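Local coordinates for carboxylesterase (PDB 3WJ2), which probably hydrolyses carboxylic esters, as an alpha/beta-hydrolase-fold carboxylesterase of the acidophilic archaeon Ferroplasma acidiphilum, at residues 53-58 / 66-71; 191-196 / 254-259; 182-187 / 279-284. All blocks are in the same frame, centred on the assembly; numbering follows the deposited sequence.

Interaction 1 of 3, residues 53-58 / 66-71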
ATOM      1  N   ILE B  53      26.248 -35.713  -7.765  1.00 22.82           N
ATOM      2  CA  ILE B  53      26.063 -35.156  -6.413  1.00 21.81           C
ATOM      3  C   ILE B  53      27.230 -35.629  -5.547  1.00 22.79           C
ATOM      4  O   ILE B  53      27.563 -36.836  -5.511  1.00 24.03           O
ATOM      5  CB  ILE B  53      24.742 -35.530  -5.792  1.00 20.27           C
ATOM      6  CG1 ILE B  53      23.554 -35.106  -6.718  1.00 23.32           C
ATOM      7  CG2 ILE B  53      24.528 -34.897  -4.304  1.00 20.94           C
ATOM      8  CD1 ILE B  53      22.196 -35.178  -6.079  1.00 24.07           C
ATOM      9  N   LYS B  54      27.857 -34.701  -4.828  1.00 20.07           N
ATOM     10  CA  LYS B  54      28.997 -35.072  -4.015  1.00 21.86           C
ATOM     11  C   LYS B  54      28.974 -34.308  -2.702  1.00 20.38           C
ATOM     12  O   LYS B  54      28.784 -33.080  -2.698  1.00 20.17           O
ATOM     13  CB  LYS B  54      30.272 -34.828  -4.719  1.00 23.33           C
ATOM     14  CG  LYS B  54      31.432 -35.372  -3.880  1.00 32.49           C
ATOM     15  CD  LYS B  54      32.792 -35.127  -4.577  1.00 39.29           C
ATOM     16  CE  LYS B  54      33.920 -35.896  -3.885  1.00 44.58           C
ATOM     17  NZ  LYS B  54      34.086 -35.574  -2.440  1.00 49.54           N
ATOM     18  N   ASP B  55      29.260 -35.030  -1.631  1.00 19.70           N
ATOM     19  CA  ASP B  55      29.356 -34.475  -0.269  1.00 19.16           C
ATOM     20  C   ASP B  55      30.780 -34.095   0.092  1.00 20.14           C
ATOM     21  O   ASP B  55      31.765 -34.847  -0.232  1.00 18.92           O
ATOM     22  CB  ASP B  55      28.846 -35.522   0.691  1.00 17.76           C
ATOM     23  CG  ASP B  55      27.333 -35.526   0.757  1.00 27.97           C
ATOM     24  OD1 ASP B  55      26.833 -34.548   0.252  1.00 29.08           O
ATOM     25  OD2 ASP B  55      26.707 -36.427   1.313  1.00 32.34           O
ATOM     26  N   TYR B  56      30.952 -32.912   0.728  1.00 18.59           N
ATOM     27  CA  TYR B  56      32.269 -32.381   1.139  1.00 19.47           C
ATOM     28  C   TYR B  56      32.280 -31.989   2.589  1.00 19.79           C
ATOM     29  O   TYR B  56      31.230 -31.731   3.186  1.00 19.13           O
ATOM     30  CB  TYR B  56      32.679 -31.139   0.348  1.00 20.69           C
ATOM     31  CG  TYR B  56      32.985 -31.348  -1.053  1.00 19.45           C
ATOM     32  CD1 TYR B  56      34.299 -31.630  -1.460  1.00 22.83           C
ATOM     33  CD2 TYR B  56      31.986 -31.236  -2.020  1.00 19.76           C
ATOM     34  CE1 TYR B  56      34.602 -31.815  -2.784  1.00 24.49           C
ATOM     35  CE2 TYR B  56      32.289 -31.389  -3.366  1.00 25.29           C
ATOM     36  CZ  TYR B  56      33.595 -31.694  -3.734  1.00 26.15           C
ATOM     37  OH  TYR B  56      33.915 -31.867  -5.064  1.00 29.38           O
ATOM     38  N   LYS B  57      33.479 -31.990   3.173  1.00 20.32           N
ATOM     39  CA  LYS B  57      33.692 -31.355   4.506  1.00 19.53           C
ATOM     40  C   LYS B  57      34.430 -30.066   4.245  1.00 22.04           C
ATOM     41  O   LYS B  57      35.465 -30.054   3.596  1.00 24.31           O
ATOM     42  CB  LYS B  57      34.409 -32.323   5.428  1.00 20.50           C
ATOM     43  CG  LYS B  57      33.601 -33.548   5.868  1.00 20.67           C
ATOM     44  CD  LYS B  57      32.488 -33.231   6.856  1.00 27.35           C
ATOM     45  CE  LYS B  57      31.991 -34.545   7.482  1.00 24.73           C
ATOM     46  NZ  LYS B  57      30.761 -34.389   8.377  1.00 27.71           N
ATOM     47  N   ILE B  58      33.911 -28.943   4.714  1.00 16.74           N
ATOM     48  CA  ILE B  58      34.562 -27.637   4.539  1.00 16.96           C
ATOM     49  C   ILE B  58      35.297 -27.412   5.837  1.00 17.74           C
ATOM     50  O   ILE B  58      34.692 -27.157   6.859  1.00 17.51           O
ATOM     51  CB  ILE B  58      33.451 -26.473   4.349  1.00 18.68           C
ATOM     52  CG1 ILE B  58      32.512 -26.787   3.170  1.00 18.57           C
ATOM     53  CG2 ILE B  58      34.083 -25.106   4.057  1.00 16.84           C
ATOM     54  CD1 ILE B  58      33.202 -27.167   1.919  1.00 20.42           C
ATOM     55  N   ASN B  66      29.393 -29.419   6.913  1.00 16.52           N
ATOM     56  CA  ASN B  66      28.989 -30.245   5.764  1.00 17.77           C
ATOM     57  C   ASN B  66      28.638 -29.365   4.571  1.00 17.60           C
ATOM     58  O   ASN B  66      28.085 -28.249   4.732  1.00 16.31           O
ATOM     59  CB  ASN B  66      27.775 -31.119   6.054  1.00 16.44           C
ATOM     60  CG  ASN B  66      28.038 -32.205   7.071  1.00 23.38           C
ATOM     61  OD1 ASN B  66      27.173 -32.553   7.924  1.00 31.21           O
ATOM     62  ND2 ASN B  66      29.178 -32.777   6.969  1.00 19.17           N
ATOM     63  N   ALA B  67      28.917 -29.842   3.347  1.00 16.98           N
ATOM     64  CA  ALA B  67      28.461 -29.186   2.080  1.00 15.74           C
ATOM     65  C   ALA B  67      28.088 -30.227   1.068  1.00 16.82           C
ATOM     66  O   ALA B  67      28.737 -31.302   1.033  1.00 18.01           O
ATOM     67  CB  ALA B  67      29.464 -28.304   1.523  1.00 15.37           C
ATOM     68  N   ARG B  68      27.014 -30.001   0.325  1.00 14.36           N
ATOM     69  CA  ARG B  68      26.660 -30.918  -0.774  1.00 15.23           C
ATOM     70  C   ARG B  68      26.684 -30.172  -2.071  1.00 16.17           C
ATOM     71  O   ARG B  68      25.962 -29.143  -2.221  1.00 15.73           O
ATOM     72  CB  ARG B  68      25.324 -31.612  -0.511  1.00 17.15           C
ATOM     73  CG  ARG B  68      24.896 -32.530  -1.626  1.00 13.44           C
ATOM     74  CD  ARG B  68      23.708 -33.361  -1.253  1.00 12.16           C
ATOM     75  NE  ARG B  68      24.019 -34.318  -0.153  1.00 18.71           N
ATOM     76  CZ  ARG B  68      23.149 -34.947   0.649  1.00 21.77           C
ATOM     77  NH1 ARG B  68      21.796 -34.766   0.566  1.00 18.62           N
ATOM     78  NH2 ARG B  68      23.644 -35.769   1.602  1.00 24.59           N
ATOM     79  N   MET B  69      27.398 -30.709  -3.065  1.00 15.37           N
ATOM     80  CA  MET B  69      27.525 -30.131  -4.367  1.00 15.10           C
ATOM     81  C   MET B  69      26.636 -30.870  -5.390  1.00 16.99           C
ATOM     82  O   MET B  69      26.568 -32.114  -5.386  1.00 18.44           O
ATOM     83  CB  MET B  69      28.975 -30.244  -4.820  1.00 17.50           C
ATOM     84  CG  MET B  69      29.288 -29.561  -6.051  1.00 22.02           C
ATOM     85  SD  MET B  69      28.747 -30.272  -7.601  1.00 40.92           S
ATOM     86  CE  MET B  69      29.342 -32.028  -7.736  1.00 33.99           C
ATOM     87  N   TYR B  70      25.796 -30.119  -6.092  1.00 14.31           N
ATOM     88  CA  TYR B  70      24.837 -30.675  -7.092  1.00 15.21           C
ATOM     89  C   TYR B  70      25.244 -30.132  -8.409  1.00 18.26           C
ATOM     90  O   TYR B  70      25.409 -28.873  -8.559  1.00 16.38           O
ATOM     91  CB  TYR B  70      23.415 -30.169  -6.819  1.00 15.59           C
ATOM     92  CG  TYR B  70      22.883 -30.483  -5.463  1.00 16.00           C
ATOM     93  CD1 TYR B  70      22.085 -31.615  -5.242  1.00 13.07           C
ATOM     94  CD2 TYR B  70      23.181 -29.646  -4.325  1.00 13.93           C
ATOM     95  CE1 TYR B  70      21.574 -31.867  -4.009  1.00 13.95           C
ATOM     96  CE2 TYR B  70      22.712 -29.898  -3.116  1.00 12.98           C
ATOM     97  CZ  TYR B  70      21.862 -31.019  -2.902  1.00 12.71           C
ATOM     98  OH  TYR B  70      21.317 -31.276  -1.677  1.00 15.70           O
ATOM     99  N   ASP B  71      25.406 -30.975  -9.450  1.00 17.97           N
ATOM    100  CA  ASP B  71      25.890 -30.431 -10.701  1.00 19.04           C
ATOM    101  C   ASP B  71      25.270 -31.294 -11.796  1.00 20.61           C
ATOM    102  O   ASP B  71      25.553 -32.507 -11.845  1.00 20.31           O
ATOM    103  CB  ASP B  71      27.417 -30.573 -10.773  1.00 20.60           C
ATOM    104  CG  ASP B  71      28.022 -29.989 -12.022  1.00 21.78           C
ATOM    105  OD1 ASP B  71      27.296 -29.354 -12.826  1.00 26.29           O
ATOM    106  OD2 ASP B  71      29.281 -30.162 -12.179  1.00 28.47           O
TER

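Interaction 2 of 3, residues 191-196 / 254-259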
ATOM      1  N   ASN B 191       9.688  -4.879  13.802  1.00 18.34           N
ATOM      2  CA  ASN B 191       8.394  -5.293  14.362  1.00 21.15           C
ATOM      3  C   ASN B 191       7.345  -4.191  14.160  1.00 19.38           C
ATOM      4  O   ASN B 191       6.375  -4.017  14.940  1.00 22.52           O
ATOM      5  CB  ASN B 191       8.472  -5.701  15.848  1.00 21.64           C
ATOM      6  CG  ASN B 191       8.784  -4.529  16.749  1.00 23.87           C
ATOM      7  OD1 ASN B 191       9.372  -3.537  16.306  1.00 27.05           O
ATOM      8  ND2 ASN B 191       8.459  -4.650  18.026  1.00 29.80           N
ATOM      9  N   PHE B 192       7.504  -3.475  13.075  1.00 19.49           N
ATOM     10  CA  PHE B 192       6.620  -2.287  12.946  1.00 19.51           C
ATOM     11  C   PHE B 192       6.314  -1.881  11.525  1.00 19.15           C
ATOM     12  O   PHE B 192       5.524  -0.892  11.397  1.00 17.73           O
ATOM     13  CB  PHE B 192       7.260  -1.056  13.724  1.00 18.65           C
ATOM     14  CG  PHE B 192       8.616  -0.741  13.285  1.00 20.74           C
ATOM     15  CD1 PHE B 192       8.881  -0.079  12.061  1.00 22.09           C
ATOM     16  CD2 PHE B 192       9.700  -1.244  14.067  1.00 23.65           C
ATOM     17  CE1 PHE B 192      10.201   0.155  11.633  1.00 20.11           C
ATOM     18  CE2 PHE B 192      10.986  -1.093  13.650  1.00 22.95           C
ATOM     19  CZ  PHE B 192      11.269  -0.341  12.476  1.00 25.57           C
ATOM     20  N   SER B 193       7.002  -2.370  10.447  1.00 16.49           N
ATOM     21  CA  SER B 193       6.647  -1.975   9.066  1.00 15.44           C
ATOM     22  C   SER B 193       5.214  -2.470   8.723  1.00 15.19           C
ATOM     23  O   SER B 193       4.605  -3.220   9.440  1.00 14.89           O
ATOM     24  CB  SER B 193       7.623  -2.544   8.028  1.00 14.66           C
ATOM     25  OG  SER B 193       7.424  -3.997   8.004  1.00 14.38           O
ATOM     26  N   ARG B 194       4.654  -1.906   7.677  1.00 14.14           N
ATOM     27  CA  ARG B 194       3.287  -2.263   7.339  1.00 15.28           C
ATOM     28  C   ARG B 194       3.197  -3.719   6.868  1.00 13.59           C
ATOM     29  O   ARG B 194       2.298  -4.407   7.299  1.00 14.90           O
ATOM     30  CB  ARG B 194       2.757  -1.312   6.286  1.00 14.53           C
ATOM     31  CG  ARG B 194       1.210  -1.645   5.963  1.00 19.93           C
ATOM     32  CD  ARG B 194       0.584  -0.685   4.879  1.00 21.55           C
ATOM     33  NE  ARG B 194      -0.855  -1.103   4.729  1.00 24.83           N
ATOM     34  CZ  ARG B 194      -1.856  -0.752   5.547  1.00 27.15           C
ATOM     35  NH1 ARG B 194      -1.630   0.061   6.591  1.00 25.37           N
ATOM     36  NH2 ARG B 194      -3.111  -1.251   5.380  1.00 25.20           N
ATOM     37  N   SER B 195       4.213  -4.191   6.103  1.00 13.34           N
ATOM     38  CA  SER B 195       4.045  -5.627   5.743  1.00 12.99           C
ATOM     39  C   SER B 195       4.146  -6.455   7.014  1.00 13.39           C
ATOM     40  O   SER B 195       3.509  -7.522   7.157  1.00 14.22           O
ATOM     41  CB  SER B 195       5.130  -6.086   4.735  1.00 12.25           C
ATOM     42  OG  SER B 195       6.481  -5.885   5.257  1.00 13.74           O
ATOM     43  N   PHE B 196       5.043  -6.059   7.955  1.00 11.50           N
ATOM     44  CA  PHE B 196       5.137  -6.844   9.196  1.00 13.19           C
ATOM     45  C   PHE B 196       3.826  -6.968   9.981  1.00 14.55           C
ATOM     46  O   PHE B 196       3.411  -8.080  10.331  1.00 14.80           O
ATOM     47  CB  PHE B 196       6.230  -6.275  10.146  1.00 13.32           C
ATOM     48  CG  PHE B 196       6.207  -6.947  11.484  1.00 16.12           C
ATOM     49  CD1 PHE B 196       7.040  -8.071  11.694  1.00 19.48           C
ATOM     50  CD2 PHE B 196       5.390  -6.489  12.537  1.00 16.82           C
ATOM     51  CE1 PHE B 196       7.007  -8.752  12.997  1.00 22.23           C
ATOM     52  CE2 PHE B 196       5.360  -7.157  13.773  1.00 21.17           C
ATOM     53  CZ  PHE B 196       6.183  -8.275  13.969  1.00 21.97           C
ATOM     54  N   ARG B 254       8.606  -8.536   3.706  1.00  9.96           N
ATOM     55  CA  ARG B 254       8.652  -7.979   2.382  1.00 11.68           C
ATOM     56  C   ARG B 254       9.148  -6.512   2.350  1.00 11.73           C
ATOM     57  O   ARG B 254       9.964  -6.167   1.505  1.00 11.15           O
ATOM     58  CB  ARG B 254       7.212  -8.017   1.804  1.00 10.86           C
ATOM     59  CG  ARG B 254       7.050  -7.401   0.389  1.00  9.49           C
ATOM     60  CD  ARG B 254       5.548  -7.175   0.095  1.00 11.36           C
ATOM     61  NE  ARG B 254       5.163  -5.967   0.806  1.00 12.50           N
ATOM     62  CZ  ARG B 254       3.885  -5.555   0.822  1.00 16.19           C
ATOM     63  NH1 ARG B 254       2.900  -6.344   0.366  1.00 14.55           N
ATOM     64  NH2 ARG B 254       3.585  -4.412   1.438  1.00 16.63           N
ATOM     65  N   ASP B 255       8.553  -5.658   3.174  1.00 13.08           N
ATOM     66  CA  ASP B 255       8.886  -4.192   2.946  1.00 13.25           C
ATOM     67  C   ASP B 255      10.413  -3.866   3.118  1.00 12.17           C
ATOM     68  O   ASP B 255      10.989  -3.208   2.233  1.00 12.88           O
ATOM     69  CB  ASP B 255       8.056  -3.271   3.812  1.00 14.03           C
ATOM     70  CG  ASP B 255       6.557  -3.163   3.311  1.00 13.94           C
ATOM     71  OD1 ASP B 255       6.260  -3.589   2.191  1.00 15.45           O
ATOM     72  OD2 ASP B 255       5.745  -2.623   4.086  1.00 14.92           O
ATOM     73  N   PRO B 256      11.062  -4.391   4.182  1.00 13.29           N
ATOM     74  CA  PRO B 256      12.517  -4.129   4.240  1.00 13.68           C
ATOM     75  C   PRO B 256      13.306  -4.670   3.051  1.00 14.15           C
ATOM     76  O   PRO B 256      14.322  -4.071   2.643  1.00 11.24           O
ATOM     77  CB  PRO B 256      12.948  -4.801   5.589  1.00 12.26           C
ATOM     78  CG  PRO B 256      11.649  -4.830   6.452  1.00 16.35           C
ATOM     79  CD  PRO B 256      10.594  -5.151   5.357  1.00 14.28           C
ATOM     80  N   GLU B 257      12.848  -5.798   2.464  1.00 10.48           N
ATOM     81  CA  GLU B 257      13.549  -6.286   1.307  1.00 10.81           C
ATOM     82  C   GLU B 257      13.466  -5.393   0.120  1.00 10.13           C
ATOM     83  O   GLU B 257      14.349  -5.317  -0.709  1.00 11.06           O
ATOM     84  CB  GLU B 257      12.958  -7.715   0.936  1.00 10.37           C
ATOM     85  CG  GLU B 257      13.230  -8.734   2.057  1.00 10.98           C
ATOM     86  CD  GLU B 257      12.308  -9.933   1.936  1.00  9.41           C
ATOM     87  OE1 GLU B 257      11.463  -9.891   1.027  1.00 10.27           O
ATOM     88  OE2 GLU B 257      12.451 -10.860   2.824  1.00 11.13           O
ATOM     89  N   GLU B 258      12.270  -4.801  -0.084  1.00 10.92           N
ATOM     90  CA  GLU B 258      12.013  -3.964  -1.257  1.00 12.12           C
ATOM     91  C   GLU B 258      12.796  -2.658  -1.005  1.00 11.84           C
ATOM     92  O   GLU B 258      13.412  -2.174  -1.988  1.00 12.72           O
ATOM     93  CB  GLU B 258      10.507  -3.718  -1.415  1.00 11.36           C
ATOM     94  CG  GLU B 258       9.853  -5.131  -1.754  1.00 11.10           C
ATOM     95  CD  GLU B 258       8.428  -5.035  -2.232  1.00 14.88           C
ATOM     96  OE1 GLU B 258       7.751  -3.927  -2.159  1.00 15.37           O
ATOM     97  OE2 GLU B 258       7.908  -6.079  -2.669  1.00 10.48           O
ATOM     98  N   THR B 259      12.944  -2.282   0.253  1.00 13.35           N
ATOM     99  CA  THR B 259      13.842  -1.085   0.535  1.00 11.24           C
ATOM    100  C   THR B 259      15.280  -1.420   0.217  1.00 11.41           C
ATOM    101  O   THR B 259      15.988  -0.650  -0.457  1.00 11.45           O
ATOM    102  CB  THR B 259      13.756  -0.708   1.990  1.00 11.84           C
ATOM    103  OG1 THR B 259      12.401  -0.241   2.264  1.00 14.40           O
ATOM    104  CG2 THR B 259      14.830   0.301   2.448  1.00 14.21           C
TER
HETATM  105  O   HOH W   1       6.143  -0.411   5.656  1.00 15.90           O

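Interaction 3 of 3, residues 182-187 / 279-284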
ATOM      1  N   LEU B 182      19.037 -13.382  -3.663  1.00  7.83           N
ATOM      2  CA  LEU B 182      18.454 -13.283  -2.318  1.00  8.11           C
ATOM      3  C   LEU B 182      16.975 -13.574  -2.405  1.00  8.21           C
ATOM      4  O   LEU B 182      16.171 -12.748  -2.792  1.00  9.59           O
ATOM      5  CB  LEU B 182      18.606 -11.780  -1.762  1.00 10.04           C
ATOM      6  CG  LEU B 182      20.086 -11.333  -1.813  1.00  9.87           C
ATOM      7  CD1 LEU B 182      20.141  -9.781  -1.440  1.00 11.44           C
ATOM      8  CD2 LEU B 182      21.054 -12.137  -0.926  1.00 11.96           C
ATOM      9  N   PHE B 183      16.582 -14.782  -1.915  1.00  8.43           N
ATOM     10  CA  PHE B 183      15.147 -15.020  -1.830  1.00  9.04           C
ATOM     11  C   PHE B 183      14.675 -14.633  -0.459  1.00  8.29           C
ATOM     12  O   PHE B 183      14.993 -15.245   0.596  1.00  8.53           O
ATOM     13  CB  PHE B 183      14.896 -16.614  -1.977  1.00  8.11           C
ATOM     14  CG  PHE B 183      15.017 -17.115  -3.377  1.00  8.85           C
ATOM     15  CD1 PHE B 183      13.910 -17.123  -4.224  1.00  9.39           C
ATOM     16  CD2 PHE B 183      16.240 -17.701  -3.811  1.00 10.50           C
ATOM     17  CE1 PHE B 183      14.061 -17.547  -5.570  1.00 11.04           C
ATOM     18  CE2 PHE B 183      16.375 -18.182  -5.163  1.00 14.43           C
ATOM     19  CZ  PHE B 183      15.259 -18.134  -6.005  1.00 13.63           C
ATOM     20  N   TYR B 184      13.873 -13.540  -0.459  1.00  9.82           N
ATOM     21  CA  TYR B 184      13.224 -13.038   0.764  1.00  9.33           C
ATOM     22  C   TYR B 184      14.080 -13.138   2.058  1.00  8.70           C
ATOM     23  O   TYR B 184      13.691 -13.756   3.093  1.00  9.23           O
ATOM     24  CB  TYR B 184      11.791 -13.652   0.933  1.00  9.14           C
ATOM     25  CG  TYR B 184      11.711 -15.148   0.705  1.00  8.34           C
ATOM     26  CD1 TYR B 184      11.936 -15.987   1.773  1.00 10.45           C
ATOM     27  CD2 TYR B 184      11.449 -15.608  -0.591  1.00  8.52           C
ATOM     28  CE1 TYR B 184      11.798 -17.412   1.527  1.00 10.70           C
ATOM     29  CE2 TYR B 184      11.291 -16.965  -0.864  1.00 12.38           C
ATOM     30  CZ  TYR B 184      11.493 -17.794   0.205  1.00 11.19           C
ATOM     31  OH  TYR B 184      11.411 -19.212  -0.036  1.00 12.02           O
ATOM     32  N   PRO B 185      15.232 -12.384   2.109  1.00  8.68           N
ATOM     33  CA  PRO B 185      16.057 -12.433   3.315  1.00  8.99           C
ATOM     34  C   PRO B 185      15.396 -11.683   4.532  1.00 12.32           C
ATOM     35  O   PRO B 185      14.585 -10.744   4.312  1.00 10.95           O
ATOM     36  CB  PRO B 185      17.265 -11.540   2.939  1.00  8.72           C
ATOM     37  CG  PRO B 185      16.797 -10.708   1.725  1.00  9.04           C
ATOM     38  CD  PRO B 185      15.768 -11.629   0.979  1.00  9.32           C
ATOM     39  N   SER B 186      15.774 -12.062   5.740  1.00 11.72           N
ATOM     40  CA  SER B 186      15.540 -11.224   6.933  1.00 14.45           C
ATOM     41  C   SER B 186      16.673 -10.143   6.808  1.00 17.45           C
ATOM     42  O   SER B 186      17.811 -10.442   6.363  1.00 20.38           O
ATOM     43  CB  SER B 186      15.508 -12.018   8.234  1.00 18.76           C
ATOM     44  OG  SER B 186      16.696 -12.854   8.227  1.00 20.16           O
ATOM     45  N   LEU B 187      16.402  -8.879   6.984  1.00 14.07           N
ATOM     46  CA  LEU B 187      17.480  -7.932   6.825  1.00 15.99           C
ATOM     47  C   LEU B 187      17.568  -6.860   7.942  1.00 18.80           C
ATOM     48  O   LEU B 187      18.523  -6.036   7.976  1.00 20.03           O
ATOM     49  CB  LEU B 187      17.280  -7.142   5.554  1.00 15.45           C
ATOM     50  CG  LEU B 187      17.480  -7.957   4.228  1.00 12.90           C
ATOM     51  CD1 LEU B 187      16.828  -7.114   3.058  1.00 12.96           C
ATOM     52  CD2 LEU B 187      18.906  -8.294   3.986  1.00 16.31           C
ATOM     53  N   MET B 279       2.245 -14.541  -3.391  1.00 10.50           N
ATOM     54  CA  MET B 279       3.117 -15.482  -2.698  1.00 11.91           C
ATOM     55  C   MET B 279       3.292 -15.174  -1.192  1.00 12.72           C
ATOM     56  O   MET B 279       3.003 -14.044  -0.733  1.00 11.86           O
ATOM     57  CB  MET B 279       4.537 -15.395  -3.315  1.00 11.09           C
ATOM     58  CG  MET B 279       4.546 -15.697  -4.806  1.00 11.52           C
ATOM     59  SD  MET B 279       4.299 -17.548  -4.984  1.00 12.42           S
ATOM     60  CE  MET B 279       2.722 -17.590  -5.842  1.00 14.21           C
ATOM     61  N   ILE B 280       3.694 -16.211  -0.410  1.00 12.84           N
ATOM     62  CA  ILE B 280       3.889 -16.088   1.031  1.00 11.66           C
ATOM     63  C   ILE B 280       5.363 -16.445   1.375  1.00 11.47           C
ATOM     64  O   ILE B 280       6.133 -16.924   0.498  1.00 11.97           O
ATOM     65  CB  ILE B 280       2.956 -17.060   1.832  1.00 12.37           C
ATOM     66  CG1 ILE B 280       3.196 -18.495   1.347  1.00 14.40           C
ATOM     67  CG2 ILE B 280       1.509 -16.559   1.704  1.00 15.58           C
ATOM     68  CD1 ILE B 280       2.553 -19.442   2.427  1.00 19.02           C
ATOM     69  N   HIS B 281       5.793 -16.203   2.612  1.00 12.34           N
ATOM     70  CA  HIS B 281       7.163 -16.562   3.011  1.00 12.17           C
ATOM     71  C   HIS B 281       7.383 -18.050   2.824  1.00 14.55           C
ATOM     72  O   HIS B 281       6.453 -18.844   3.017  1.00 15.66           O
ATOM     73  CB  HIS B 281       7.429 -16.195   4.468  1.00 14.61           C
ATOM     74  CG  HIS B 281       8.907 -16.043   4.747  1.00 13.22           C
ATOM     75  ND1 HIS B 281       9.710 -16.998   5.374  1.00 20.46           N
ATOM     76  CD2 HIS B 281       9.711 -15.005   4.463  1.00 12.02           C
ATOM     77  CE1 HIS B 281      10.928 -16.527   5.466  1.00 12.13           C
ATOM     78  NE2 HIS B 281      10.971 -15.325   4.947  1.00 22.86           N
ATOM     79  N   GLY B 282       8.519 -18.417   2.267  1.00 12.24           N
ATOM     80  CA  GLY B 282       8.805 -19.842   2.057  1.00 14.10           C
ATOM     81  C   GLY B 282       8.410 -20.236   0.671  1.00 13.06           C
ATOM     82  O   GLY B 282       8.597 -21.389   0.314  1.00 13.53           O
ATOM     83  N   SER B 283       7.945 -19.303  -0.197  1.00 12.00           N
ATOM     84  CA  SER B 283       7.395 -19.667  -1.511  1.00 12.52           C
ATOM     85  C   SER B 283       8.411 -20.492  -2.347  1.00 11.68           C
ATOM     86  O   SER B 283       8.018 -21.444  -3.016  1.00 11.83           O
ATOM     87  CB  SER B 283       6.979 -18.477  -2.316  1.00 15.50           C
ATOM     88  OG  SER B 283       8.128 -17.575  -2.346  1.00 16.00           O
ATOM     89  N   ALA B 284       9.696 -20.155  -2.329  1.00 11.34           N
ATOM     90  CA  ALA B 284      10.659 -20.860  -3.182  1.00 11.13           C
ATOM     91  C   ALA B 284      10.785 -22.330  -2.776  1.00 11.87           C
ATOM     92  O   ALA B 284      10.870 -23.134  -3.714  1.00 11.73           O
ATOM     93  CB  ALA B 284      11.999 -20.148  -3.110  1.00 13.68           C
TER

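Interaction 1 of 3, residues 53-58 / 66-71
Lys-54 and Met-69 form a hydrogen-bonded pair of the antiparallel beta hairpin made by strands 52-60 and 63-71, at one edge of the central sheet of the alpha/beta-hydrolase fold. Met-69 N reaches Lys-54 O at 2.8 Å and Lys-54 N gives its hydrogen to Met-69 O. Two residues on, Tyr-56 and Ala-67 repeat the exchange, with Tyr-56 N 2.8 Å from Ala-67 O. On the face bearing Tyr-56, apolar contacts prevail: Met-69 CB meets the edge of the Tyr-56 ring at CE2 (3.8 Å), while Ala-67 CB rests against Ile-58 CG1. Strand 109-113 flanks Ala-67 and Met-69 from beyond the hairpin. On the other face, Ile-53 CG2 packs on Arg-68 CD at 3.5 Å and Ile-53 CD1 touches Tyr-70 CD1, beside an ion pair. Here Arg-68 runs alongside Asp-55, its CG set opposite the backbone N (chi1 178°) and its chain bent at chi3, the guanidinium almost level with the carboxylate (planes 21° apart). Glu-93 and Asp-96 also pair with this guanidinium, which probably keeps its charge. The salt bridge is side-on: Arg-68 NE binds Asp-55 OD1 at 2.9 Å and Arg-68 NH2 binds Asp-55 OD2 at 3.1 Å, both on syn lone pairs.

Interaction 2 of 3, residues 191-196 / 254-259
Ser-195 and Asp-255 exchange two hydrogen bonds, each joining the side chain of one to the backbone N of the other. Asp-255 N donates to Ser-195 OG (2.9 Å, angle at hydrogen 159°), and Ser-195 N donates to Asp-255 OD2 at 3.0 Å, a more bent bond that meets the carboxylate from above its plane. The Ser-195 hydroxyl lies between its own backbone N and carbonyl carbon (chi1 58°), where it can face Asp-255 N and also bond to Pro-252 O. A water extends the link, accepting from Arg-194 N and donating to Asp-255 OD2 at 2.7 Å. The contact joins the first turns of helices 194-198 and 254-266 within the alpha/beta-hydrolase fold, the amides of Arg-194 and Ser-195 turning toward the Asp-255 carboxylate, the first through the water. Arg-254 fixes the other oxygen: its NE and NH2 (2.9 Å) both grip Asp-255 OD1, and Ser-195 CB sits over a face of the guanidinium. Replacing Asp-255 with an alanine would probably leave Ser-195 N and the water without their acceptor and set the Arg-254 guanidinium freer to turn. Farther out, Glu-249 O holds Arg-254 NH1, and Ser-193, the N-cap of its helix, accepts from Phe-196 N at 3.2 Å and bonds to Asp-190. Phe-192 meets Phe-192 of the second subunit, and Arg-194 forms a salt bridge with Glu-249 of the third subunit.

Interaction 3 of 3, residues 182-187 / 279-284
Tyr-184 OH accepts a hydrogen bond from Ala-284 N at 3.0 Å, bent to 136° at the hydrogen, with the amide near the plane of the phenol ring. The same oxygen lies 3.2 Å from Gly-282 C and 3.3 Å from Ala-284 CB, tucking the phenol end against the type II turn of Ile-280 to Ser-283. Gly-282 takes a positive phi, at which a side chain would press on the preceding carbonyl oxygen. The Tyr-184 ring turns an edge to the face of His-281, a T-shaped pair with centroids 4.8 Å apart and planes at 65°. Tyr-184 CD1 stands over the imidazole toward its rim; across the phenol from it, Tyr-184 CE2 is 3.5 Å from Ser-283 OG, whose hydroxyl is bonded to Asn-248. Tyr-184 CG lies between the backbone N and the carbonyl carbon (chi1 46°), which sends the ring off the end of strand 180-183 to the turn. Phe-183 CD1 packs on Ala-284 CB (3.7 Å), and helix 291-303 adjoins both residues. His-281 also touches Ser-156, in a GxSxG pattern, and Asp-251; this is consistent with the catalytic triad of an alpha/beta hydrolase, its histidine carried on the loop after the last strand.

How the interactions relate
Interactions 1 and 3 both involve the central sheet, with centres 24 Å apart: 53-58 / 66-71 pairs neighbouring strands at one outer edge, whereas 182-187 / 279-284, deep in the chain, joins the end of strand 180-183 and the loop after it to the turn at the end of strand 271-280. Interaction 2 lies on the other side of the chain's centre from interaction 1. Regular backbone ladders and a partly exposed ion pair mark the edge hairpin. Buried helix starts in interaction 2 rely on a carboxylate, a hydroxyl and a water, beside subunit interfaces that the other two contacts lack. Aromatic packing dominates interaction 3. Interactions 2 and 3 touch, Glu-257 of helix 254-266 packing against Pro-185 and Leu-187.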